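Local atomic coordinates of putative transcription factor (Chaetomium thermophilum, PDB entry 5D5W), a protein that binds heat-shock-element DNA through an HSF-type domain and probably, as a homotrimer, controls genes in osmotic and oxidative stress. Residues M11-V21 and K37-F47. Sequence-based numbering, arbitrary orientation.
Sequences MLEDPSYHSVV and KFTKTILPKHF
With CG of Tyr-17 (chi1 -48°) and of His-46 (chi1 -61°) each anti to its own carbonyl carbon, the two rings approach from opposite directions and meet rim to rim. His-46 NE2 donates to Tyr-17 OH at 3.1 Å along a nearly straight N-H path, with the hydroxyl close to the imidazole plane. That bond helps hold the imidazole's rotation, and Met-11 covers one of its faces, CG standing 3.9 Å from the ring centroid in a CH-pi contact. Beyond CG the methionine bends at chi3 (69°), which carries CE to 3.8 Å from Phe-38 CE1 while SD lies at the edge of that ring, a Met-aromatic contact. Ile-42 fills the middle: its CG2 sits 4.1 Å from the Tyr-17 ring centroid, over one face, and packs on Met-11 CG. Asp-14 lies over the opposite face toward its rim; its OD1 accepts from Ser-16 N, making an Asx turn, and also from Ser-16 OG. Phe-38 also makes an edge-to-face pair with Phe-55, and Phe-47 packs on a DNA phosphate. The contact joins the end of helix 3-12 and the 3-10 turn that follows to helix 35-46 within the winged helix-turn-helix fold of HSF-type domains.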
loop_
_atom_site.group_PDB
_atom_site.type_symbol
_atom_site.label_atom_id
_atom_site.label_comp_id
_atom_site.label_asym_id
_atom_site.label_seq_id
_atom_site.Cartn_x
_atom_site.Cartn_y
_atom_site.Cartn_z
ATOM N N MET B 11 -15.634 10.836 7.016
ATOM C CA MET B 11 -14.946 9.649 7.515
ATOM C C MET B 11 -14.335 9.952 8.884
ATOM O O MET B 11 -14.387 9.139 9.806
ATOM C CB MET B 11 -13.836 9.272 6.524
ATOM C CG MET B 11 -13.424 7.815 6.473
ATOM S SD MET B 11 -12.094 7.629 5.268
ATOM C CE MET B 11 -10.783 8.491 6.123
ATOM N N LEU B 12 -13.759 11.145 8.999
ATOM C CA LEU B 12 -13.111 11.583 10.223
ATOM C C LEU B 12 -14.118 12.100 11.253
ATOM O O LEU B 12 -13.770 12.296 12.415
ATOM C CB LEU B 12 -12.082 12.673 9.898
ATOM C CG LEU B 12 -10.814 12.212 9.170
ATOM C CD1 LEU B 12 -10.143 13.353 8.423
ATOM C CD2 LEU B 12 -9.847 11.588 10.156
ATOM N N GLU B 13 -15.362 12.307 10.828
ATOM C CA GLU B 13 -16.419 12.824 11.698
ATOM C C GLU B 13 -17.056 11.689 12.516
ATOM O O GLU B 13 -17.955 11.929 13.325
ATOM C CB GLU B 13 -17.486 13.537 10.840
ATOM C CG GLU B 13 -18.200 14.712 11.500
ATOM C CD GLU B 13 -18.939 15.609 10.502
ATOM O OE1 GLU B 13 -19.009 16.838 10.734
ATOM O OE2 GLU B 13 -19.453 15.095 9.484
ATOM N N ASP B 14 -16.578 10.462 12.312
ATOM C CA ASP B 14 -17.209 9.264 12.872
ATOM C C ASP B 14 -16.334 8.568 13.925
ATOM O O ASP B 14 -15.256 8.067 13.603
ATOM C CB ASP B 14 -17.527 8.287 11.742
ATOM C CG ASP B 14 -18.344 7.105 12.209
ATOM O OD1 ASP B 14 -18.324 6.799 13.423
ATOM O OD2 ASP B 14 -19.005 6.482 11.353
ATOM N N PRO B 15 -16.809 8.514 15.189
ATOM C CA PRO B 15 -16.004 7.888 16.248
ATOM C C PRO B 15 -15.915 6.356 16.183
ATOM O O PRO B 15 -15.068 5.771 16.863
ATOM C CB PRO B 15 -16.705 8.340 17.542
ATOM C CG PRO B 15 -17.560 9.496 17.148
ATOM C CD PRO B 15 -17.997 9.178 15.752
ATOM N N SER B 16 -16.765 5.715 15.380
ATOM C CA SER B 16 -16.633 4.278 15.122
ATOM C C SER B 16 -15.207 3.968 14.696
ATOM O O SER B 16 -14.611 2.982 15.139
ATOM C CB SER B 16 -17.580 3.819 14.012
ATOM O OG SER B 16 -18.874 4.357 14.176
ATOM N N TYR B 17 -14.661 4.838 13.849
ATOM C CA TYR B 17 -13.336 4.634 13.276
ATOM C C TYR B 17 -12.199 5.136 14.159
ATOM O O TYR B 17 -11.045 4.957 13.818
ATOM C CB TYR B 17 -13.247 5.330 11.915
ATOM C CG TYR B 17 -14.408 5.048 10.978
ATOM C CD1 TYR B 17 -15.027 3.802 10.951
ATOM C CD2 TYR B 17 -14.867 6.021 10.102
ATOM C CE1 TYR B 17 -16.078 3.544 10.088
ATOM C CE2 TYR B 17 -15.916 5.772 9.237
ATOM C CZ TYR B 17 -16.516 4.527 9.229
ATOM O OH TYR B 17 -17.568 4.246 8.371
ATOM N N HIS B 18 -12.510 5.743 15.297
ATOM C CA HIS B 18 -11.514 6.503 16.039
ATOM C C HIS B 18 -10.164 5.792 16.153
ATOM O O HIS B 18 -9.112 6.431 16.080
ATOM C CB HIS B 18 -12.040 6.868 17.436
ATOM C CG HIS B 18 -11.090 7.714 18.236
ATOM N ND1 HIS B 18 -11.011 9.084 18.096
ATOM C CD2 HIS B 18 -10.168 7.381 19.174
ATOM C CE1 HIS B 18 -10.088 9.557 18.914
ATOM N NE2 HIS B 18 -9.559 8.545 19.579
ATOM N N SER B 19 -10.195 4.477 16.335
ATOM C CA SER B 19 -8.976 3.704 16.598
ATOM C C SER B 19 -8.068 3.594 15.376
ATOM O O SER B 19 -6.847 3.510 15.513
ATOM C CB SER B 19 -9.349 2.299 17.082
ATOM O OG SER B 19 -10.206 1.659 16.147
ATOM N N VAL B 20 -8.677 3.607 14.191
ATOM C CA VAL B 20 -7.965 3.370 12.935
ATOM C C VAL B 20 -7.840 4.596 12.013
ATOM O O VAL B 20 -6.906 4.664 11.216
ATOM C CB VAL B 20 -8.597 2.193 12.158
ATOM C CG1 VAL B 20 -8.770 0.991 13.085
ATOM C CG2 VAL B 20 -9.930 2.586 11.539
ATOM N N VAL B 21 -8.776 5.539 12.094
ATOM C CA VAL B 21 -8.653 6.826 11.401
ATOM C C VAL B 21 -9.211 7.939 12.287
ATOM O O VAL B 21 -10.371 7.862 12.717
ATOM C CB VAL B 21 -9.424 6.845 10.061
ATOM C CG1 VAL B 21 -9.274 8.192 9.359
ATOM C CG2 VAL B 21 -8.940 5.741 9.150
ATOM N N LYS B 37 -7.704 -2.887 8.844
ATOM C CA LYS B 37 -9.127 -2.578 9.001
ATOM C C LYS B 37 -9.571 -1.363 8.186
ATOM O O LYS B 37 -10.692 -1.350 7.680
ATOM C CB LYS B 37 -9.486 -2.374 10.472
ATOM C CG LYS B 37 -10.968 -2.593 10.755
ATOM C CD LYS B 37 -11.398 -2.046 12.114
ATOM C CE LYS B 37 -12.918 -1.959 12.230
ATOM N NZ LYS B 37 -13.382 -0.874 13.147
ATOM N N PHE B 38 -8.704 -0.354 8.058
ATOM C CA PHE B 38 -9.016 0.847 7.259
ATOM C C PHE B 38 -9.164 0.540 5.772
ATOM O O PHE B 38 -10.154 0.909 5.134
ATOM C CB PHE B 38 -7.934 1.923 7.428
ATOM C CG PHE B 38 -8.090 3.069 6.477
ATOM C CD1 PHE B 38 -9.146 3.945 6.615
ATOM C CD2 PHE B 38 -7.213 3.247 5.417
ATOM C CE1 PHE B 38 -9.311 4.998 5.735
ATOM C CE2 PHE B 38 -7.379 4.297 4.531
ATOM C CZ PHE B 38 -8.428 5.175 4.691
ATOM N N THR B 39 -8.149 -0.122 5.232
ATOM C CA THR B 39 -8.101 -0.477 3.823
ATOM C C THR B 39 -9.240 -1.420 3.466
ATOM O O THR B 39 -9.933 -1.203 2.483
ATOM C CB THR B 39 -6.754 -1.138 3.472
ATOM O OG1 THR B 39 -5.695 -0.189 3.648
ATOM C CG2 THR B 39 -6.733 -1.629 2.056
ATOM N N LYS B 40 -9.457 -2.447 4.276
ATOM C CA LYS B 40 -10.369 -3.512 3.883
ATOM C C LYS B 40 -11.821 -3.206 4.250
ATOM O O LYS B 40 -12.728 -3.693 3.591
ATOM C CB LYS B 40 -9.932 -4.847 4.494
ATOM C CG LYS B 40 -8.435 -5.137 4.409
ATOM C CD LYS B 40 -7.998 -5.819 3.121
ATOM C CE LYS B 40 -6.473 -5.787 2.994
ATOM N NZ LYS B 40 -5.855 -7.080 2.570
ATOM N N THR B 41 -12.047 -2.396 5.283
ATOM C CA THR B 41 -13.403 -2.168 5.806
ATOM C C THR B 41 -13.952 -0.771 5.534
ATOM O O THR B 41 -15.103 -0.623 5.137
ATOM C CB THR B 41 -13.441 -2.379 7.332
ATOM O OG1 THR B 41 -12.801 -3.618 7.664
ATOM C CG2 THR B 41 -14.876 -2.382 7.847
ATOM N N ILE B 42 -13.125 0.244 5.757
ATOM C CA ILE B 42 -13.559 1.646 5.710
ATOM C C ILE B 42 -13.382 2.271 4.320
ATOM O O ILE B 42 -14.286 2.946 3.809
ATOM C CB ILE B 42 -12.809 2.472 6.770
ATOM C CG1 ILE B 42 -13.048 1.861 8.155
ATOM C CG2 ILE B 42 -13.279 3.918 6.747
ATOM C CD1 ILE B 42 -12.039 2.270 9.199
ATOM N N LEU B 43 -12.231 2.043 3.692
ATOM C CA LEU B 43 -12.045 2.525 2.321
ATOM C C LEU B 43 -13.218 2.150 1.420
ATOM O O LEU B 43 -13.773 3.018 0.763
ATOM C CB LEU B 43 -10.730 2.025 1.712
ATOM C CG LEU B 43 -9.509 2.913 1.911
ATOM C CD1 LEU B 43 -8.317 2.308 1.185
ATOM C CD2 LEU B 43 -9.780 4.330 1.418
ATOM N N PRO B 44 -13.624 0.867 1.410
ATOM C CA PRO B 44 -14.717 0.473 0.517
ATOM C C PRO B 44 -16.087 1.011 0.920
ATOM O O PRO B 44 -16.997 1.060 0.078
ATOM C CB PRO B 44 -14.717 -1.062 0.590
ATOM C CG PRO B 44 -13.556 -1.455 1.437
ATOM C CD PRO B 44 -13.174 -0.259 2.243
ATOM N N LYS B 45 -16.247 1.383 2.189
ATOM C CA LYS B 45 -17.490 2.005 2.636
ATOM C C LYS B 45 -17.652 3.362 1.963
ATOM O O LYS B 45 -18.726 3.679 1.447
ATOM C CB LYS B 45 -17.523 2.178 4.161
ATOM C CG LYS B 45 -17.994 0.954 4.933
ATOM C CD LYS B 45 -17.892 1.182 6.436
ATOM C CE LYS B 45 -17.989 -0.118 7.219
ATOM N NZ LYS B 45 -17.646 0.084 8.656
ATOM N N HIS B 46 -16.574 4.144 1.951
ATOM C CA HIS B 46 -16.623 5.526 1.475
ATOM C C HIS B 46 -16.197 5.706 0.009
ATOM O O HIS B 46 -16.599 6.669 -0.631
ATOM C CB HIS B 46 -15.783 6.411 2.401
ATOM C CG HIS B 46 -16.269 6.417 3.819
ATOM N ND1 HIS B 46 -16.927 7.492 4.379
ATOM C CD2 HIS B 46 -16.214 5.469 4.785
ATOM C CE1 HIS B 46 -17.249 7.209 5.629
ATOM N NE2 HIS B 46 -16.829 5.986 5.899
ATOM N N PHE B 47 -15.416 4.778 -0.535
ATOM C CA PHE B 47 -14.834 4.956 -1.868
ATOM C C PHE B 47 -15.083 3.740 -2.752
ATOM O O PHE B 47 -15.740 2.786 -2.332
ATOM C CB PHE B 47 -13.341 5.268 -1.728
ATOM C CG PHE B 47 -13.065 6.554 -0.996
ATOM C CD1 PHE B 47 -13.222 7.776 -1.634
ATOM C CD2 PHE B 47 -12.668 6.548 0.327
ATOM C CE1 PHE B 47 -12.982 8.967 -0.966
ATOM C CE2 PHE B 47 -12.428 7.734 1.003
ATOM C CZ PHE B 47 -12.584 8.946 0.356
#